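Local atomic coordinates of endoglucanase (Humicola insolens, PDB entry 1DYS), a protein that hydrolyses internal beta-1,4-glucosidic linkages in cellulose, as an endoglucanase of glycoside hydrolase family 6 that takes part in recycling plant biomass. Residues 131-145 with 173-187. Numbering follows the deposited sequence.
Sequences QFAVILEPDAIGNMV and SHIHLYLDVANGGWL
Asp180 receives Asp139 N at its OD2 (2.9 Å), while Ala182 N closes an Asx turn onto the same oxygen from the opposite carboxylate face. A short acidic side chain suits this place: with CG trans to the backbone N (chi1 -172°), its carboxylate meets the type II turn from Glu137 to Ala140 that carries Asp139, probably a catalytic proton donor. Packing is tight next to it, where Ile141 CD1 presses on Leu179 CG at 3.5 Å, and Leu136 and Val134 continue this apolar layer beside Leu177, on the same face of the sheet. Glycine suits position 142 because the six-membered ring of Trp186, which probably binds substrate, lies with one face against its CA, where any CB would clash; Trp186 CZ3 lies 3.7 Å from Asp139 CG. An alanine in place of Trp186 would probably leave a gap beside Gly142 and Asp139 and remove an aromatic surface from the probable substrate site. The looser, partly exposed end is polar: His176 NE2 donates in its ring plane to Gln131 OE1 (2.8 Å). Water bridges Asp139 OD1 and Asn183 ND2. Parallel neighbours 132-136 and 175-180, with helices 140-146 and 150-169 between them, form a beta-alpha-beta unit of the family 6 alpha/beta barrel, Asp139 at the strands' C-terminal end; helix 150-169 packs against Leu136, and helix 190-207 against Ile141 and Leu187.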
loop_
_atom_site.group_PDB
_atom_site.type_symbol
_atom_site.label_atom_id
_atom_site.label_comp_id
_atom_site.label_asym_id
_atom_site.label_seq_id
_atom_site.Cartn_x
_atom_site.Cartn_y
_atom_site.Cartn_z
ATOM N N GLN A 131 24.515 -5.156 -16.554
ATOM C CA GLN A 131 24.580 -3.702 -16.397
ATOM C C GLN A 131 23.291 -3.171 -15.753
ATOM O O GLN A 131 22.232 -3.613 -16.221
ATOM C CB GLN A 131 24.771 -3.013 -17.779
ATOM C CG GLN A 131 26.153 -3.418 -18.339
ATOM C CD GLN A 131 27.303 -2.685 -17.686
ATOM O OE1 GLN A 131 27.246 -1.486 -17.400
ATOM N NE2 GLN A 131 28.380 -3.424 -17.396
ATOM N N PHE A 132 23.402 -2.242 -14.812
ATOM C CA PHE A 132 22.218 -1.719 -14.154
ATOM C C PHE A 132 22.140 -0.204 -14.226
ATOM O O PHE A 132 23.133 0.508 -14.060
ATOM C CB PHE A 132 22.255 -2.064 -12.641
ATOM C CG PHE A 132 22.191 -3.525 -12.303
ATOM C CD1 PHE A 132 21.006 -4.239 -12.196
ATOM C CD2 PHE A 132 23.379 -4.246 -12.174
ATOM C CE1 PHE A 132 21.003 -5.573 -11.910
ATOM C CE2 PHE A 132 23.370 -5.604 -11.927
ATOM C CZ PHE A 132 22.179 -6.291 -11.754
ATOM N N ALA A 133 20.921 0.284 -14.462
ATOM C CA ALA A 133 20.620 1.693 -14.317
ATOM C C ALA A 133 19.656 1.815 -13.110
ATOM O O ALA A 133 18.584 1.218 -13.165
ATOM C CB ALA A 133 19.887 2.341 -15.477
ATOM N N VAL A 134 20.139 2.471 -12.070
ATOM C CA VAL A 134 19.310 2.532 -10.859
ATOM C C VAL A 134 18.872 3.957 -10.652
ATOM O O VAL A 134 19.636 4.896 -10.498
ATOM C CB VAL A 134 20.094 2.044 -9.613
ATOM C CG1 VAL A 134 19.245 2.205 -8.356
ATOM C CG2 VAL A 134 20.558 0.615 -9.807
ATOM N N ILE A 135 17.548 4.165 -10.575
ATOM C CA ILE A 135 16.951 5.418 -10.273
ATOM C C ILE A 135 16.817 5.475 -8.750
ATOM O O ILE A 135 16.246 4.582 -8.132
ATOM C CB ILE A 135 15.605 5.622 -10.973
ATOM C CG1 ILE A 135 15.920 5.869 -12.456
ATOM C CG2 ILE A 135 14.824 6.749 -10.307
ATOM C CD1 ILE A 135 14.672 6.129 -13.303
ATOM N N LEU A 136 17.392 6.554 -8.227
ATOM C CA LEU A 136 17.373 6.669 -6.789
ATOM C C LEU A 136 16.290 7.616 -6.290
ATOM O O LEU A 136 16.270 8.820 -6.447
ATOM C CB LEU A 136 18.693 7.206 -6.232
ATOM C CG LEU A 136 19.935 6.407 -6.613
ATOM C CD1 LEU A 136 21.142 7.307 -6.420
ATOM C CD2 LEU A 136 19.998 5.132 -5.787
ATOM N N GLU A 137 15.398 7.022 -5.510
ATOM C CA GLU A 137 14.352 7.641 -4.733
ATOM C C GLU A 137 13.572 8.773 -5.365
ATOM O O GLU A 137 13.702 9.993 -5.123
ATOM C CB GLU A 137 14.981 8.148 -3.405
ATOM C CG GLU A 137 15.530 7.033 -2.514
ATOM C CD GLU A 137 14.446 6.112 -1.919
ATOM O OE1 GLU A 137 13.256 6.464 -1.990
ATOM O OE2 GLU A 137 14.842 5.111 -1.321
ATOM N N PRO A 138 12.666 8.415 -6.249
ATOM C CA PRO A 138 11.758 9.316 -6.938
ATOM C C PRO A 138 11.132 10.312 -5.964
ATOM O O PRO A 138 10.678 10.053 -4.861
ATOM C CB PRO A 138 10.685 8.425 -7.570
ATOM C CG PRO A 138 11.491 7.154 -7.803
ATOM C CD PRO A 138 12.415 6.993 -6.604
ATOM N N ASP A 139 11.143 11.576 -6.368
ATOM C CA ASP A 139 10.631 12.764 -5.746
ATOM C C ASP A 139 11.306 13.137 -4.432
ATOM O O ASP A 139 10.810 14.072 -3.817
ATOM C CB ASP A 139 9.095 12.735 -5.541
ATOM C CG ASP A 139 8.404 12.737 -6.885
ATOM O OD1 ASP A 139 9.033 13.287 -7.842
ATOM O OD2 ASP A 139 7.255 12.255 -7.011
ATOM N N ALA A 140 12.323 12.411 -3.950
ATOM C CA ALA A 140 12.885 12.761 -2.631
ATOM C C ALA A 140 13.461 14.176 -2.688
ATOM O O ALA A 140 13.203 14.938 -1.786
ATOM C CB ALA A 140 13.955 11.762 -2.197
ATOM N N ILE A 141 14.282 14.447 -3.693
ATOM C CA ILE A 141 14.842 15.830 -3.765
ATOM C C ILE A 141 13.797 16.891 -3.917
ATOM O O ILE A 141 13.884 17.982 -3.319
ATOM C CB ILE A 141 15.897 15.822 -4.868
ATOM C CG1 ILE A 141 17.086 14.996 -4.363
ATOM C CG2 ILE A 141 16.367 17.240 -5.218
ATOM C CD1 ILE A 141 18.142 14.810 -5.427
ATOM N N GLY A 142 12.707 16.636 -4.643
ATOM C CA GLY A 142 11.599 17.584 -4.756
ATOM C C GLY A 142 11.072 17.915 -3.359
ATOM O O GLY A 142 10.930 19.077 -2.999
ATOM N N ASN A 143 10.780 16.890 -2.572
ATOM C CA ASN A 143 10.259 17.055 -1.215
ATOM C C ASN A 143 11.263 17.777 -0.323
ATOM O O ASN A 143 10.848 18.524 0.580
ATOM C CB ASN A 143 9.872 15.666 -0.715
ATOM C CG ASN A 143 8.520 15.150 -1.152
ATOM O OD1 ASN A 143 7.522 15.586 -0.592
ATOM N ND2 ASN A 143 8.531 14.235 -2.111
ATOM N N MET A 144 12.561 17.595 -0.543
ATOM C CA MET A 144 13.589 18.291 0.210
ATOM C C MET A 144 13.692 19.774 -0.142
ATOM O O MET A 144 13.817 20.586 0.798
ATOM C CB MET A 144 14.963 17.678 -0.039
ATOM C CG MET A 144 15.531 16.814 1.066
ATOM S SD MET A 144 16.753 15.719 0.326
ATOM C CE MET A 144 15.788 14.225 0.119
ATOM N N VAL A 145 13.602 20.149 -1.405
ATOM C CA VAL A 145 13.658 21.541 -1.837
ATOM C C VAL A 145 12.441 22.381 -1.498
ATOM O O VAL A 145 12.528 23.576 -1.183
ATOM C CB VAL A 145 13.826 21.638 -3.379
ATOM C CG1 VAL A 145 13.526 23.029 -3.929
ATOM C CG2 VAL A 145 15.212 21.206 -3.811
ATOM N N SER A 173 31.552 -0.452 -11.524
ATOM C CA SER A 173 31.548 -0.067 -12.932
ATOM C C SER A 173 30.326 -0.532 -13.709
ATOM O O SER A 173 30.108 -0.000 -14.802
ATOM C CB SER A 173 32.831 -0.597 -13.585
ATOM O OG SER A 173 32.754 -1.993 -13.769
ATOM N N HIS A 174 29.529 -1.477 -13.207
ATOM C CA HIS A 174 28.371 -1.986 -13.909
ATOM C C HIS A 174 27.068 -1.427 -13.311
ATOM O O HIS A 174 25.989 -1.778 -13.760
ATOM C CB HIS A 174 28.333 -3.515 -13.937
ATOM C CG HIS A 174 28.187 -4.086 -12.549
ATOM N ND1 HIS A 174 29.160 -3.959 -11.580
ATOM C CD2 HIS A 174 27.166 -4.770 -11.989
ATOM C CE1 HIS A 174 28.745 -4.560 -10.476
ATOM N NE2 HIS A 174 27.513 -5.029 -10.675
ATOM N N ILE A 175 27.240 -0.519 -12.353
ATOM C CA ILE A 175 26.070 0.121 -11.730
ATOM C C ILE A 175 26.088 1.611 -12.046
ATOM O O ILE A 175 27.020 2.350 -11.717
ATOM C CB ILE A 175 26.082 -0.050 -10.199
ATOM C CG1 ILE A 175 26.064 -1.518 -9.785
ATOM C CG2 ILE A 175 24.885 0.695 -9.587
ATOM C CD1 ILE A 175 26.252 -1.709 -8.270
ATOM N N HIS A 176 25.019 2.103 -12.706
ATOM C CA HIS A 176 24.913 3.487 -13.142
ATOM C C HIS A 176 23.777 4.198 -12.417
ATOM O O HIS A 176 22.638 3.789 -12.556
ATOM C CB HIS A 176 24.685 3.498 -14.661
ATOM C CG HIS A 176 25.719 2.606 -15.316
ATOM N ND1 HIS A 176 27.021 3.040 -15.526
ATOM C CD2 HIS A 176 25.642 1.325 -15.708
ATOM C CE1 HIS A 176 27.676 2.019 -16.074
ATOM N NE2 HIS A 176 26.888 0.978 -16.201
ATOM N N LEU A 177 24.164 5.141 -11.569
ATOM C CA LEU A 177 23.182 5.776 -10.691
ATOM C C LEU A 177 22.624 7.046 -11.258
ATOM O O LEU A 177 23.345 7.936 -11.692
ATOM C CB LEU A 177 23.840 6.023 -9.329
ATOM C CG LEU A 177 24.387 4.780 -8.617
ATOM C CD1 LEU A 177 25.102 5.183 -7.329
ATOM C CD2 LEU A 177 23.280 3.781 -8.319
ATOM N N TYR A 178 21.282 7.162 -11.214
ATOM C CA TYR A 178 20.580 8.350 -11.656
ATOM C C TYR A 178 19.733 8.826 -10.493
ATOM O O TYR A 178 18.770 8.165 -10.074
ATOM C CB TYR A 178 19.728 8.020 -12.893
ATOM C CG TYR A 178 20.535 7.701 -14.154
ATOM C CD1 TYR A 178 20.925 8.754 -14.988
ATOM C CD2 TYR A 178 20.891 6.418 -14.478
ATOM C CE1 TYR A 178 21.635 8.493 -16.155
ATOM C CE2 TYR A 178 21.627 6.139 -15.618
ATOM C CZ TYR A 178 21.991 7.183 -16.436
ATOM O OH TYR A 178 22.698 6.848 -17.563
ATOM N N LEU A 179 20.069 9.952 -9.892
ATOM C CA LEU A 179 19.371 10.530 -8.743
ATOM C C LEU A 179 18.159 11.310 -9.207
ATOM O O LEU A 179 18.236 12.200 -10.066
ATOM C CB LEU A 179 20.388 11.369 -7.942
ATOM C CG LEU A 179 19.900 12.112 -6.719
ATOM C CD1 LEU A 179 19.352 11.133 -5.678
ATOM C CD2 LEU A 179 21.054 12.933 -6.119
ATOM N N ASP A 180 16.989 10.943 -8.651
ATOM C CA ASP A 180 15.754 11.529 -9.185
ATOM C C ASP A 180 15.623 12.992 -8.871
ATOM O O ASP A 180 15.951 13.390 -7.757
ATOM C CB ASP A 180 14.535 10.722 -8.643
ATOM C CG ASP A 180 13.348 11.290 -9.411
ATOM O OD1 ASP A 180 13.223 10.933 -10.560
ATOM O OD2 ASP A 180 12.607 12.112 -8.866
ATOM N N VAL A 181 15.261 13.817 -9.867
ATOM C CA VAL A 181 15.007 15.226 -9.644
ATOM C C VAL A 181 13.605 15.609 -10.123
ATOM O O VAL A 181 13.324 16.715 -10.596
ATOM C CB VAL A 181 16.097 16.144 -10.243
ATOM C CG1 VAL A 181 17.451 15.810 -9.657
ATOM C CG2 VAL A 181 16.226 15.879 -11.748
ATOM N N ALA A 182 12.594 14.806 -9.753
ATOM C CA ALA A 182 11.177 15.126 -9.944
ATOM C C ALA A 182 10.829 15.407 -11.391
ATOM O O ALA A 182 11.049 14.564 -12.246
ATOM C CB ALA A 182 10.831 16.295 -9.015
ATOM N N ASN A 183 10.251 16.575 -11.713
ATOM C CA ASN A 183 9.924 16.854 -13.120
ATOM C C ASN A 183 10.061 18.364 -13.280
ATOM O O ASN A 183 10.113 19.101 -12.283
ATOM C CB ASN A 183 8.560 16.334 -13.533
ATOM C CG ASN A 183 7.448 17.118 -12.903
ATOM O OD1 ASN A 183 6.912 18.041 -13.523
ATOM N ND2 ASN A 183 7.073 16.785 -11.675
ATOM N N GLY A 184 10.008 18.803 -14.547
ATOM C CA GLY A 184 10.206 20.248 -14.777
ATOM C C GLY A 184 9.183 21.166 -14.142
ATOM O O GLY A 184 9.495 22.305 -13.784
ATOM N N GLY A 185 7.960 20.706 -13.903
ATOM C CA GLY A 185 6.913 21.462 -13.264
ATOM C C GLY A 185 7.150 21.761 -11.795
ATOM O O GLY A 185 6.561 22.668 -11.195
ATOM N N TRP A 186 7.917 20.888 -11.165
ATOM C CA TRP A 186 8.214 21.030 -9.750
ATOM C C TRP A 186 9.476 21.864 -9.546
ATOM O O TRP A 186 9.464 22.847 -8.819
ATOM C CB TRP A 186 8.460 19.616 -9.169
ATOM C CG TRP A 186 8.444 19.518 -7.671
ATOM C CD1 TRP A 186 8.801 20.445 -6.731
ATOM C CD2 TRP A 186 8.055 18.346 -6.909
ATOM N NE1 TRP A 186 8.634 19.955 -5.448
ATOM C CE2 TRP A 186 8.168 18.658 -5.552
ATOM C CE3 TRP A 186 7.584 17.071 -7.264
ATOM C CZ2 TRP A 186 7.864 17.761 -4.526
ATOM C CZ3 TRP A 186 7.283 16.190 -6.234
ATOM C CH2 TRP A 186 7.436 16.516 -4.890
ATOM N N LEU A 187 10.576 21.448 -10.151
ATOM C CA LEU A 187 11.888 22.008 -9.901
ATOM C C LEU A 187 12.540 22.708 -11.098
ATOM O O LEU A 187 13.723 23.069 -10.978
ATOM C CB LEU A 187 12.827 20.872 -9.476
ATOM C CG LEU A 187 12.411 20.094 -8.219
ATOM C CD1 LEU A 187 13.444 19.029 -7.875
ATOM C CD2 LEU A 187 12.214 21.078 -7.086
HETATM O O HOH W 1 15.226 12.279 -5.322
HETATM O O HOH W 2 7.561 14.612 -9.706
HETATM O O HOH W 3 13.117 14.259 -6.613
#